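Endo-xylogalacturonan hydrolase A (Aspergillus tubingensis, PDB 4C2L) hydrolyses the xylose-substituted galacturonic acid backbone of xylogalacturonan, a component of the hairy regions of pectin, as a secreted family 28 glycoside hydrolase. Local coordinates at residues Lys103-Thr108 against Asn143-Gly148; Thr134-Thr139 against Val157-Lys162; Val168-Leu173 against Thr197-Thr202; Asp189-Gly194 against Asp211-Lys216. All blocks are in the same frame, centred on the assembly; numbering follows the deposited sequence. Where two conformers were deposited one is given.

Contact 1 (Lys103-Thr108 against Asn143-Gly148)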
loop_
_atom_site.group_PDB
_atom_site.type_symbol
_atom_site.label_atom_id
_atom_site.label_comp_id
_atom_site.label_asym_id
_atom_site.label_seq_id
_atom_site.Cartn_x
_atom_site.Cartn_y
_atom_site.Cartn_z
ATOM N N LYS A 103 -17.751 3.264 9.775
ATOM C CA LYS A 103 -17.524 4.255 8.730
ATOM C C LYS A 103 -16.591 5.299 9.322
ATOM O O LYS A 103 -16.905 5.914 10.343
ATOM C CB LYS A 103 -18.833 4.906 8.281
ATOM C CG LYS A 103 -19.920 3.908 7.902
ATOM C CD LYS A 103 -21.212 4.632 7.536
ATOM C CE LYS A 103 -22.404 3.682 7.508
ATOM N NZ LYS A 103 -22.904 3.427 8.890
ATOM N N LEU A 104 -15.435 5.470 8.704
ATOM C CA LEU A 104 -14.499 6.504 9.107
ATOM C C LEU A 104 -14.407 7.406 7.908
ATOM O O LEU A 104 -13.799 7.048 6.889
ATOM C CB LEU A 104 -13.125 5.910 9.456
ATOM C CG LEU A 104 -11.985 6.878 9.819
ATOM C CD1 LEU A 104 -12.274 7.630 11.109
ATOM C CD2 LEU A 104 -10.662 6.134 9.967
ATOM N N ARG A 105 -15.036 8.564 8.003
ATOM C CA ARG A 105 -15.251 9.323 6.768
ATOM C C ARG A 105 -15.310 10.808 6.971
ATOM O O ARG A 105 -15.658 11.273 8.046
ATOM C CB ARG A 105 -16.525 8.830 6.099
ATOM C CG ARG A 105 -17.774 8.922 6.965
ATOM C CD ARG A 105 -18.947 8.347 6.179
ATOM N NE ARG A 105 -20.192 8.462 6.914
ATOM C CZ ARG A 105 -21.389 8.367 6.346
ATOM N NH1 ARG A 105 -21.484 8.181 5.029
ATOM N NH2 ARG A 105 -22.475 8.471 7.089
ATOM N N SER A 106 -14.951 11.557 5.936
ATOM C CA SER A 106 -15.218 12.980 5.931
ATOM C C SER A 106 -16.363 13.204 4.962
ATOM O O SER A 106 -16.254 12.851 3.788
ATOM C CB SER A 106 -13.996 13.795 5.500
ATOM O OG SER A 106 -14.349 15.176 5.441
ATOM N N LEU A 107 -17.476 13.721 5.467
ATOM C CA LEU A 107 -18.639 13.973 4.609
ATOM C C LEU A 107 -18.544 15.334 3.920
ATOM O O LEU A 107 -19.189 15.560 2.897
ATOM C CB LEU A 107 -19.954 13.801 5.383
ATOM C CG LEU A 107 -20.343 12.363 5.760
ATOM C CD1 LEU A 107 -21.625 12.332 6.591
ATOM C CD2 LEU A 107 -20.483 11.486 4.509
ATOM N N THR A 108 -17.728 16.234 4.460
ATOM C CA THR A 108 -17.501 17.527 3.803
ATOM C C THR A 108 -16.337 17.474 2.837
ATOM O O THR A 108 -16.238 18.301 1.917
ATOM C CB THR A 108 -17.223 18.665 4.807
ATOM O OG1 THR A 108 -15.979 18.408 5.479
ATOM C CG2 THR A 108 -18.358 18.793 5.822
ATOM N N ASN A 143 -16.942 -5.137 7.302
ATOM C CA ASN A 143 -17.806 -4.034 6.909
ATOM C C ASN A 143 -17.246 -2.693 7.378
ATOM O O ASN A 143 -17.848 -2.003 8.199
ATOM C CB ASN A 143 -19.238 -4.260 7.438
ATOM C CG ASN A 143 -19.826 -5.598 6.994
ATOM O OD1 ASN A 143 -20.474 -6.305 7.778
ATOM N ND2 ASN A 143 -19.593 -5.955 5.746
ATOM N N LEU A 144 -16.063 -2.360 6.878
ATOM C CA LEU A 144 -15.377 -1.136 7.242
ATOM C C LEU A 144 -15.298 -0.255 6.016
ATOM O O LEU A 144 -14.936 -0.721 4.938
ATOM C CB LEU A 144 -13.968 -1.443 7.746
ATOM C CG LEU A 144 -13.904 -2.563 8.803
ATOM C CD1 LEU A 144 -12.487 -3.055 9.014
ATOM C CD2 LEU A 144 -14.507 -2.101 10.115
ATOM N N GLU A 145 -15.624 1.019 6.194
ATOM C CA GLU A 145 -15.641 1.961 5.086
ATOM C C GLU A 145 -14.820 3.182 5.505
ATOM O O GLU A 145 -15.058 3.759 6.573
ATOM C CB GLU A 145 -17.102 2.325 4.767
ATOM C CG GLU A 145 -17.301 3.196 3.540
ATOM C CD GLU A 145 -17.349 4.694 3.833
ATOM O OE1 GLU A 145 -17.352 5.123 5.018
ATOM O OE2 GLU A 145 -17.404 5.458 2.848
ATOM N N ILE A 146 -13.829 3.531 4.687
ATOM C CA ILE A 146 -12.928 4.643 4.943
ATOM C C ILE A 146 -12.987 5.549 3.718
ATOM O O ILE A 146 -12.613 5.139 2.622
ATOM C CB ILE A 146 -11.470 4.174 5.173
ATOM C CG1 ILE A 146 -11.411 3.091 6.267
ATOM C CG2 ILE A 146 -10.569 5.347 5.559
ATOM C CD1 ILE A 146 -11.648 1.693 5.730
ATOM N N SER A 147 -13.427 6.794 3.893
ATOM C CA SER A 147 -13.709 7.609 2.712
ATOM C C SER A 147 -13.665 9.111 2.918
ATOM O O SER A 147 -13.906 9.614 4.012
ATOM C CB SER A 147 -15.081 7.235 2.151
ATOM O OG SER A 147 -16.124 7.631 3.033
ATOM N N GLY A 148 -13.344 9.814 1.839
ATOM C CA GLY A 148 -13.500 11.247 1.760
ATOM C C GLY A 148 -12.431 12.080 2.411
ATOM O O GLY A 148 -12.477 13.308 2.340
#
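K103-R105 and E145-S147 run side by side as parallel strands, their axes 4.7 Å apart and only 3° off parallel, with L104 set against I146. Three backbone bonds join them: L104 N gives its hydrogen to E145 O, L104 O takes one from S147 N, and S106 N closes the ladder on S147 O just past the end of the first strand. K103, R105, E145 and S147 stand on one face. E145 carries its CG anti to the backbone N (chi1 -174°) and bends sharply at chi2, which swings the carboxylate over toward the neighbouring strand. There OE1 lies 3.6 Å from K103 CB and 3.8 Å from R105 CD, touching the aliphatic parts of both chains, while the ammonium and guanidinium ends pass beyond it. The guanidinium plane stands nearly at right angles to the carboxylate, and R105 NE makes its salt bridge with D71 of strand 70-74. K103 CD lies over the centre of one guanidinium face and L107 CD2 lies against the opposite face, nearer the rim. The other carboxylate oxygen, E145 OE2, accepts S147 OG on its syn side, 33° out of the carboxylate plane, at a doubtfully short 2.5 Å; the same hydroxyl sits 3.3 Å from R105 CB. On the reverse face L104 and I146 turn inward, L104 CD2 being 4.5 Å from I146 CG2, and both also meet L136. Polar and charged residues outside, branched aliphatics inside, in-register parallel strands from successive coils: this is the wall of the right-handed parallel beta-helix of family 28 glycoside hydrolases.

Contact 2 (Thr134-Thr139 against Val157-Lys162)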
loop_
_atom_site.group_PDB
_atom_site.type_symbol
_atom_site.label_atom_id
_atom_site.label_comp_id
_atom_site.label_asym_id
_atom_site.label_seq_id
_atom_site.Cartn_x
_atom_site.Cartn_y
_atom_site.Cartn_z
ATOM N N THR A 134 1.999 2.053 11.780
ATOM C CA THR A 134 1.084 2.284 10.648
ATOM C C THR A 134 0.016 3.270 11.062
ATOM O O THR A 134 -0.476 3.211 12.196
ATOM C CB THR A 134 0.447 0.940 10.272
ATOM O OG1 THR A 134 1.508 0.112 9.792
ATOM C CG2 THR A 134 -0.689 1.085 9.212
ATOM N N LEU A 135 -0.347 4.177 10.152
ATOM C CA LEU A 135 -1.296 5.240 10.498
ATOM C C LEU A 135 -2.712 4.697 10.759
ATOM O O LEU A 135 -3.306 5.017 11.807
ATOM C CB LEU A 135 -1.314 6.314 9.390
ATOM C CG LEU A 135 -2.354 7.410 9.581
ATOM C CD1 LEU A 135 -1.991 8.253 10.803
ATOM C CD2 LEU A 135 -2.387 8.268 8.324
ATOM N N LEU A 136 -3.260 3.908 9.818
ATOM C CA LEU A 136 -4.585 3.292 9.979
ATOM C C LEU A 136 -4.407 1.784 9.825
ATOM O O LEU A 136 -4.121 1.278 8.724
ATOM C CB LEU A 136 -5.573 3.823 8.928
ATOM C CG LEU A 136 -6.996 3.251 9.010
ATOM C CD1 LEU A 136 -7.615 3.460 10.399
ATOM C CD2 LEU A 136 -7.852 3.926 7.952
ATOM N N TYR A 137 -4.553 1.080 10.934
ATOM C CA TYR A 137 -4.198 -0.326 10.998
ATOM C C TYR A 137 -5.462 -1.120 11.290
ATOM O O TYR A 137 -6.036 -1.042 12.394
ATOM C CB TYR A 137 -3.165 -0.518 12.113
ATOM C CG TYR A 137 -2.631 -1.915 12.252
ATOM C CD1 TYR A 137 -1.494 -2.318 11.540
ATOM C CD2 TYR A 137 -3.223 -2.823 13.135
ATOM C CE1 TYR A 137 -0.986 -3.604 11.669
ATOM C CE2 TYR A 137 -2.716 -4.115 13.277
ATOM C CZ TYR A 137 -1.598 -4.488 12.543
ATOM O OH TYR A 137 -1.067 -5.747 12.669
ATOM N N ILE A 138 -5.917 -1.858 10.283
ATOM C CA ILE A 138 -7.159 -2.622 10.382
ATOM C C ILE A 138 -6.784 -4.099 10.481
ATOM O O ILE A 138 -6.047 -4.626 9.635
ATOM C CB ILE A 138 -8.043 -2.373 9.131
ATOM C CG1 ILE A 138 -8.600 -0.962 9.143
ATOM C CG2 ILE A 138 -9.194 -3.385 9.041
ATOM C CD1 ILE A 138 -8.981 -0.468 7.753
ATOM N N THR A 139 -7.267 -4.772 11.526
ATOM C CA THR A 139 -6.996 -6.189 11.654
ATOM C C THR A 139 -8.263 -6.901 12.079
ATOM O O THR A 139 -8.894 -6.510 13.063
ATOM C CB THR A 139 -5.817 -6.491 12.602
ATOM O OG1 THR A 139 -5.624 -7.906 12.657
ATOM C CG2 THR A 139 -6.046 -5.917 14.010
ATOM N N VAL A 157 3.676 3.259 7.055
ATOM C CA VAL A 157 2.584 2.838 6.155
ATOM C C VAL A 157 1.324 3.664 6.433
ATOM O O VAL A 157 1.013 3.953 7.595
ATOM C CB VAL A 157 2.298 1.323 6.329
ATOM C CG1 VAL A 157 1.065 0.885 5.523
ATOM C CG2 VAL A 157 3.545 0.532 5.908
ATOM N N PHE A 158 0.604 4.060 5.374
ATOM C CA PHE A 158 -0.660 4.783 5.557
ATOM C C PHE A 158 -1.732 3.828 6.088
ATOM O O PHE A 158 -2.318 4.055 7.151
ATOM C CB PHE A 158 -1.183 5.335 4.224
ATOM C CG PHE A 158 -0.490 6.573 3.715
ATOM C CD1 PHE A 158 0.646 6.484 2.900
ATOM C CD2 PHE A 158 -1.057 7.827 3.946
ATOM C CE1 PHE A 158 1.242 7.634 2.368
ATOM C CE2 PHE A 158 -0.482 8.983 3.416
ATOM C CZ PHE A 158 0.674 8.896 2.636
ATOM N N ASN A 159 -2.030 2.778 5.321
ATOM C CA ASN A 159 -3.152 1.893 5.630
ATOM C C ASN A 159 -2.714 0.457 5.502
ATOM O O ASN A 159 -2.033 0.088 4.539
ATOM C CB ASN A 159 -4.286 2.087 4.604
ATOM C CG ASN A 159 -4.803 3.494 4.579
ATOM O OD1 ASN A 159 -5.485 3.916 5.500
ATOM N ND2 ASN A 159 -4.450 4.244 3.537
ATOM N N SER A 160 -3.114 -0.367 6.464
ATOM C CA SER A 160 -2.849 -1.796 6.416
ATOM C C SER A 160 -4.142 -2.553 6.732
ATOM O O SER A 160 -4.912 -2.106 7.587
ATOM C CB SER A 160 -1.768 -2.143 7.440
ATOM O OG SER A 160 -1.501 -3.528 7.445
ATOM N N VAL A 161 -4.359 -3.689 6.072
ATOM C CA VAL A 161 -5.519 -4.526 6.357
ATOM C C VAL A 161 -4.982 -5.937 6.489
ATOM O O VAL A 161 -4.285 -6.438 5.596
ATOM C CB VAL A 161 -6.569 -4.473 5.220
ATOM C CG1 VAL A 161 -7.756 -5.381 5.543
ATOM C CG2 VAL A 161 -7.053 -3.042 4.994
ATOM N N LYS A 162 -5.271 -6.561 7.625
ATOM C CA LYS A 162 -4.867 -7.941 7.837
ATOM C C LYS A 162 -5.804 -8.622 8.830
ATOM O O LYS A 162 -6.918 -8.148 9.053
ATOM C CB LYS A 162 -3.416 -8.022 8.287
ATOM C CG LYS A 162 -3.163 -7.465 9.664
ATOM C CD LYS A 162 -1.696 -7.688 10.024
ATOM C CE LYS A 162 -0.818 -6.732 9.242
ATOM N NZ LYS A 162 0.607 -7.125 9.412
HETATM O O HOH W 1 4.083 1.066 9.299
HETATM O O HOH W 2 0.991 -2.250 8.951
HETATM O O HOH W 3 1.357 -6.252 11.808
HETATM O O HOH W 4 -3.322 -4.104 9.580
#
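L136-T139 and N159-K162 pair in parallel register; the first backbone bonds are L135 N to V157 O and L136 N to F158 O, 2.8 Å, where the first chain turns its corner at L135 and L136. Beyond it L136 O accepts from S160 N, I138 N donates to S160 O, and I138 O accepts from K162 N. Among apolar contacts, T134 CG2 lies 3.8 Å from S160 CB, and I138 CD1 approaches V161 CG2 at 4.2 Å. N159 presents OD1 to L136 CB and CD2, both 3.4 Å away; that oxygen is bonded to Q151, and ND2 to G190 O. K162 bends at chi3 and crosses Y137 obliquely, its CD 3.3 Å from Y137 OH. Water completes the outer side. One molecule joins Y137 OH to K162 NZ, 2.7 Å from the nitrogen; another sits over the centre of the tyrosine ring, donating to I138 O. A third links T134 OG1 with V157 N. The pair lies within a parallel sheet, flanked by strands 95-97 and 191-196, while L136 and I138 reach inward to strand 142-152 and V161 to F170 of strand 168-176.

Contact 3 (Val168-Leu173 against Thr197-Thr202)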
loop_
_atom_site.group_PDB
_atom_site.type_symbol
_atom_site.label_atom_id
_atom_site.label_comp_id
_atom_site.label_asym_id
_atom_site.label_seq_id
_atom_site.Cartn_x
_atom_site.Cartn_y
_atom_site.Cartn_z
ATOM N N VAL A 168 -13.885 -4.471 3.198
ATOM C CA VAL A 168 -13.259 -3.219 3.578
ATOM C C VAL A 168 -13.187 -2.364 2.321
ATOM O O VAL A 168 -12.684 -2.815 1.280
ATOM C CB VAL A 168 -11.842 -3.458 4.119
ATOM C CG1 VAL A 168 -11.186 -2.147 4.539
ATOM C CG2 VAL A 168 -11.904 -4.434 5.295
ATOM N N VAL A 169 -13.681 -1.134 2.418
ATOM C CA VAL A 169 -13.686 -0.246 1.258
ATOM C C VAL A 169 -13.014 1.082 1.575
ATOM O O VAL A 169 -13.401 1.751 2.535
ATOM C CB VAL A 169 -15.123 0.014 0.737
ATOM C CG1 VAL A 169 -15.081 0.972 -0.445
ATOM C CG2 VAL A 169 -15.791 -1.288 0.330
ATOM N N PHE A 170 -12.018 1.449 0.766
ATOM C CA PHE A 170 -11.346 2.748 0.850
ATOM C C PHE A 170 -11.793 3.516 -0.378
ATOM O O PHE A 170 -11.587 3.051 -1.498
ATOM C CB PHE A 170 -9.823 2.592 0.785
ATOM C CG PHE A 170 -9.227 1.802 1.924
ATOM C CD1 PHE A 170 -9.086 0.419 1.826
ATOM C CD2 PHE A 170 -8.768 2.438 3.070
ATOM C CE1 PHE A 170 -8.506 -0.322 2.860
ATOM C CE2 PHE A 170 -8.197 1.708 4.120
ATOM C CZ PHE A 170 -8.066 0.322 4.010
ATOM N N SER A 171 -12.406 4.681 -0.182
ATOM C CA SER A 171 -12.915 5.453 -1.328
ATOM C C SER A 171 -12.611 6.939 -1.220
ATOM O O SER A 171 -12.716 7.507 -0.140
ATOM C CB SER A 171 -14.442 5.260 -1.423
ATOM O OG SER A 171 -14.950 6.010 -2.494
ATOM N N ASN A 172 -12.270 7.577 -2.344
ATOM C CA ASN A 172 -12.125 9.032 -2.372
ATOM C C ASN A 172 -11.137 9.536 -1.319
ATOM O O ASN A 172 -11.459 10.421 -0.521
ATOM C CB ASN A 172 -13.496 9.698 -2.166
ATOM C CG ASN A 172 -14.414 9.487 -3.348
ATOM O OD1 ASN A 172 -13.974 9.571 -4.493
ATOM N ND2 ASN A 172 -15.676 9.209 -3.081
ATOM N N LEU A 173 -9.953 8.936 -1.287
ATOM C CA LEU A 173 -8.928 9.331 -0.333
ATOM C C LEU A 173 -7.816 10.104 -1.028
ATOM O O LEU A 173 -7.433 9.787 -2.168
ATOM C CB LEU A 173 -8.328 8.103 0.373
ATOM C CG LEU A 173 -9.238 7.193 1.192
ATOM C CD1 LEU A 173 -8.400 6.109 1.858
ATOM C CD2 LEU A 173 -9.997 7.994 2.255
ATOM N N THR A 197 -10.341 -10.558 2.807
ATOM C CA THR A 197 -11.131 -10.829 1.607
ATOM C C THR A 197 -12.048 -9.653 1.321
ATOM O O THR A 197 -12.547 -9.017 2.248
ATOM C CB THR A 197 -11.987 -12.106 1.760
ATOM O OG1 THR A 197 -12.832 -11.968 2.907
ATOM C CG2 THR A 197 -11.102 -13.335 1.925
ATOM N N TYR A 198 -12.273 -9.387 0.037
ATOM C CA TYR A 198 -13.208 -8.368 -0.433
ATOM C C TYR A 198 -12.805 -6.982 0.059
ATOM O O TYR A 198 -13.577 -6.267 0.717
ATOM C CB TYR A 198 -14.661 -8.721 -0.075
ATOM C CG TYR A 198 -15.001 -10.155 -0.427
ATOM C CD1 TYR A 198 -15.095 -10.567 -1.761
ATOM C CD2 TYR A 198 -15.216 -11.096 0.573
ATOM C CE1 TYR A 198 -15.388 -11.890 -2.078
ATOM C CE2 TYR A 198 -15.524 -12.416 0.268
ATOM C CZ TYR A 198 -15.601 -12.805 -1.054
ATOM O OH TYR A 198 -15.894 -14.131 -1.335
ATOM N N VAL A 199 -11.570 -6.622 -0.258
ATOM C CA VAL A 199 -11.073 -5.272 -0.037
ATOM C C VAL A 199 -11.181 -4.523 -1.362
ATOM O O VAL A 199 -10.794 -5.046 -2.416
ATOM C CB VAL A 199 -9.608 -5.285 0.459
ATOM C CG1 VAL A 199 -9.037 -3.874 0.526
ATOM C CG2 VAL A 199 -9.518 -5.950 1.835
ATOM N N THR A 200 -11.715 -3.308 -1.306
ATOM C CA THR A 200 -11.798 -2.450 -2.484
ATOM C C THR A 200 -11.120 -1.114 -2.199
ATOM O O THR A 200 -11.315 -0.517 -1.130
ATOM C CB THR A 200 -13.259 -2.215 -2.913
ATOM O OG1 THR A 200 -13.857 -3.470 -3.269
ATOM C CG2 THR A 200 -13.332 -1.275 -4.133
ATOM N N ILE A 201 -10.326 -0.662 -3.158
ATOM C CA ILE A 201 -9.650 0.625 -3.070
ATOM C C ILE A 201 -10.040 1.353 -4.342
ATOM O O ILE A 201 -9.761 0.866 -5.434
ATOM C CB ILE A 201 -8.114 0.454 -3.027
ATOM C CG1 ILE A 201 -7.704 -0.299 -1.765
ATOM C CG2 ILE A 201 -7.416 1.819 -3.075
ATOM C CD1 ILE A 201 -6.311 -0.886 -1.831
ATOM N N THR A 202 -10.693 2.505 -4.206
ATOM C CA THR A 202 -11.193 3.172 -5.408
ATOM C C THR A 202 -11.167 4.676 -5.285
ATOM O O THR A 202 -11.493 5.229 -4.219
ATOM C CB THR A 202 -12.605 2.657 -5.794
ATOM O OG1 THR A 202 -13.013 3.272 -7.025
ATOM C CG2 THR A 202 -13.637 2.973 -4.695
#
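T200 O receives the backbone N-H of F170 at 2.8 Å and almost straight, 173° at the hydrogen, while the CA of V169 adds a longer C-H contact to the same oxygen. The N-H of T200 in turn goes to V168 O, also at 2.8 Å, and T202 N goes to F170 O. V168 N to Y198 O and N172 N to T202 O, both 3.1 Å, end the ladder at either extremity. These strands lie in the first two PbH1 repeats, one side of one coil of the parallel beta-helix stacked on the same side of the next. Into its interior go V168, F170, V199 and I201. F170 and I201 lie side by side and point the same way, F170 CD1 3.9 Å from I201 CG1; V199 CG1 comes instead at the ring's edge, 4.3 Å from F170 CE1. The F170 CG stands anti to the carbonyl carbon (chi1 -63°), beside the backbone N, and the ring lies in the core edge-to-face with F191. On the outer face T202 CG2 rests 4.0 Å from S171 OG, and T202 OG1 bonds onward to D225 O of the next coil. Just before V199, the ring of Y198 lies nearly parallel to that of Y221 and touches an N-acetylglucosamine of an attached glycan.

Contact 4 (Asp189-Gly194 against Asp211-Lys216). With SO4 (sulfate ion), chain E.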
loop_
_atom_site.group_PDB
_atom_site.type_symbol
_atom_site.label_atom_id
_atom_site.label_comp_id
_atom_site.label_asym_id
_atom_site.label_seq_id
_atom_site.Cartn_x
_atom_site.Cartn_y
_atom_site.Cartn_z
ATOM N N ASP A 189 4.064 3.201 2.383
ATOM C CA ASP A 189 3.159 2.434 1.504
ATOM C C ASP A 189 1.734 2.975 1.615
ATOM O O ASP A 189 1.253 3.237 2.723
ATOM C CB ASP A 189 3.074 0.965 1.938
ATOM C CG ASP A 189 4.402 0.243 1.935
ATOM O OD1 ASP A 189 5.470 0.882 1.925
ATOM O OD2 ASP A 189 4.364 -1.015 1.979
ATOM N N GLY A 190 1.032 3.127 0.493
ATOM C CA GLY A 190 -0.353 3.574 0.563
ATOM C C GLY A 190 -1.262 2.549 1.233
ATOM O O GLY A 190 -2.049 2.876 2.130
ATOM N N PHE A 191 -1.202 1.311 0.755
ATOM C CA PHE A 191 -2.085 0.255 1.253
ATOM C C PHE A 191 -1.291 -1.019 1.263
ATOM O O PHE A 191 -0.797 -1.442 0.220
ATOM C CB PHE A 191 -3.297 0.057 0.315
ATOM C CG PHE A 191 -4.092 1.297 0.102
ATOM C CD1 PHE A 191 -3.712 2.221 -0.867
ATOM C CD2 PHE A 191 -5.200 1.565 0.895
ATOM C CE1 PHE A 191 -4.440 3.384 -1.056
ATOM C CE2 PHE A 191 -5.935 2.733 0.704
ATOM C CZ PHE A 191 -5.545 3.641 -0.269
ATOM N N ASP A 192 -1.169 -1.635 2.440
ATOM C CA ASP A 192 -0.560 -2.947 2.546
ATOM C C ASP A 192 -1.716 -3.881 2.840
ATOM O O ASP A 192 -2.254 -3.861 3.958
ATOM C CB ASP A 192 0.431 -2.993 3.713
ATOM C CG ASP A 192 1.807 -2.441 3.356
ATOM O OD1 ASP A 192 2.049 -2.032 2.209
ATOM O OD2 ASP A 192 2.650 -2.440 4.259
ATOM N N ILE A 193 -2.127 -4.662 1.841
ATOM C CA ILE A 193 -3.314 -5.507 1.988
ATOM C C ILE A 193 -2.864 -6.939 2.197
ATOM O O ILE A 193 -2.348 -7.565 1.276
ATOM C CB ILE A 193 -4.260 -5.381 0.760
ATOM C CG1 ILE A 193 -4.598 -3.895 0.491
ATOM C CG2 ILE A 193 -5.520 -6.235 0.962
ATOM C CD1 ILE A 193 -5.291 -3.171 1.640
ATOM N N GLY A 194 -3.015 -7.425 3.429
ATOM C CA GLY A 194 -2.633 -8.782 3.783
ATOM C C GLY A 194 -3.858 -9.666 3.925
ATOM O O GLY A 194 -4.789 -9.595 3.109
ATOM N N ASP A 211 5.590 1.426 -2.000
ATOM C CA ASP A 211 4.479 0.837 -2.745
ATOM C C ASP A 211 3.203 1.659 -2.647
ATOM O O ASP A 211 2.824 2.110 -1.568
ATOM C CB ASP A 211 4.208 -0.593 -2.245
ATOM C CG ASP A 211 5.361 -1.529 -2.546
ATOM O OD1 ASP A 211 6.047 -1.293 -3.553
ATOM O OD2 ASP A 211 5.583 -2.500 -1.795
ATOM N N CYS A 212 2.556 1.853 -3.785
ATOM C CA CYS A 212 1.249 2.466 -3.844
ATOM C C CYS A 212 0.238 1.518 -3.171
ATOM O O CYS A 212 -0.407 1.867 -2.176
ATOM C CB CYS A 212 0.880 2.750 -5.312
ATOM S SG CYS A 212 -0.506 3.896 -5.354
ATOM N N VAL A 213 0.140 0.306 -3.707
ATOM C CA VAL A 213 -0.651 -0.773 -3.108
ATOM C C VAL A 213 0.273 -1.968 -3.125
ATOM O O VAL A 213 0.904 -2.241 -4.154
ATOM C CB VAL A 213 -1.930 -1.095 -3.931
ATOM C CG1 VAL A 213 -2.688 -2.270 -3.299
ATOM C CG2 VAL A 213 -2.843 0.131 -4.035
ATOM N N ALA A 214 0.404 -2.640 -1.977
ATOM C CA ALA A 214 1.166 -3.865 -1.903
ATOM C C ALA A 214 0.228 -4.974 -1.487
ATOM O O ALA A 214 -0.511 -4.840 -0.496
ATOM C CB ALA A 214 2.321 -3.736 -0.916
ATOM N N PHE A 215 0.221 -6.044 -2.279
ATOM C CA PHE A 215 -0.542 -7.213 -1.928
ATOM C C PHE A 215 0.356 -8.168 -1.183
ATOM O O PHE A 215 1.335 -8.715 -1.720
ATOM C CB PHE A 215 -1.176 -7.844 -3.163
ATOM C CG PHE A 215 -1.936 -6.859 -4.004
ATOM C CD1 PHE A 215 -3.209 -6.442 -3.626
ATOM C CD2 PHE A 215 -1.356 -6.317 -5.143
ATOM C CE1 PHE A 215 -3.918 -5.520 -4.398
ATOM C CE2 PHE A 215 -2.055 -5.393 -5.929
ATOM C CZ PHE A 215 -3.331 -4.983 -5.541
ATOM N N LYS A 216 0.015 -8.337 0.083
ATOM C CA LYS A 216 0.836 -9.097 1.006
ATOM C C LYS A 216 0.231 -10.495 1.169
ATOM O O LYS A 216 -0.886 -10.741 0.702
ATOM C CB LYS A 216 0.891 -8.354 2.340
ATOM C CG LYS A 216 1.476 -6.949 2.209
ATOM C CD LYS A 216 2.923 -7.011 1.714
ATOM C CE LYS A 216 3.685 -5.706 1.970
ATOM N NZ LYS A 216 5.004 -5.737 1.272
HETATM S S SO4 E . 8.649 -5.693 1.187
HETATM O O1 SO4 E . 9.234 -4.431 0.684
HETATM O O2 SO4 E . 9.748 -6.673 1.378
HETATM O O3 SO4 E . 7.673 -6.127 0.177
HETATM O O4 SO4 E . 8.020 -5.464 2.499
HETATM O O HOH W 5 5.491 -3.038 0.894
#
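K216 reaches back across D189-G194 from its place at the end of strand 213-215. Its CB lies 3.5 Å from I193 O, the oxygen that also accepts K216 N, and 3.8 Å from G194 CA. CG stays near I193 O; a bend at chi2 (-62°) then turns the chain along the strand pair, and CE passes 4.0 Å from the carboxylate carbon, CG, of D192. The tip, NZ, is bonded to G238 O and to a water, and lies 2.9 Å from O3 of a sulfate, probably from the crystallisation liquor, with a weak bond to O4. That water also lies within bonding distance of OD2 of D189 (2.6 Å) and OD2 of D211 (2.7 Å). The strands are stacked strands of successive coils of the parallel beta-helix, on the sheet that bears the presumed active site: D189 approaches D210, the proton donor by similarity, and D211 touches H233. A214 N to F191 O and I193 N to A214 O, each 172° at the hydrogen, tie the coils together, while G190 N donates to D211 O in the turn before them. On the inner face F191 CD1 meets V213 CG2 at 3.9 Å, with C212 O at the ring's edge; C212 itself is held to C229 by a disulfide.

Overall arrangement
Contacts 1 and 3 are consecutive in one wall of the beta-helix, sharing backbone bonds from V169 to strand 142-152 (I146 N to V169 O, 2.8 Å); contacts 2 and 4 are likewise consecutive in another, joined by D192 N to N159 O, 2.8 Å. The walls meet through the core: L144 CD1 packs on I138 CG2 between contacts 1 and 2, V161 CG2 on F170 CZ at 3.6 Å between contacts 2 and 3, and I201 CD1 on the F191 ring between contacts 3 and 4. Contact 4 adjoins the presumed catalytic D210 and H233, with V157 of contact 2 about 7 Å from D210 between side chains; contacts 1 and 3 lie away from that site.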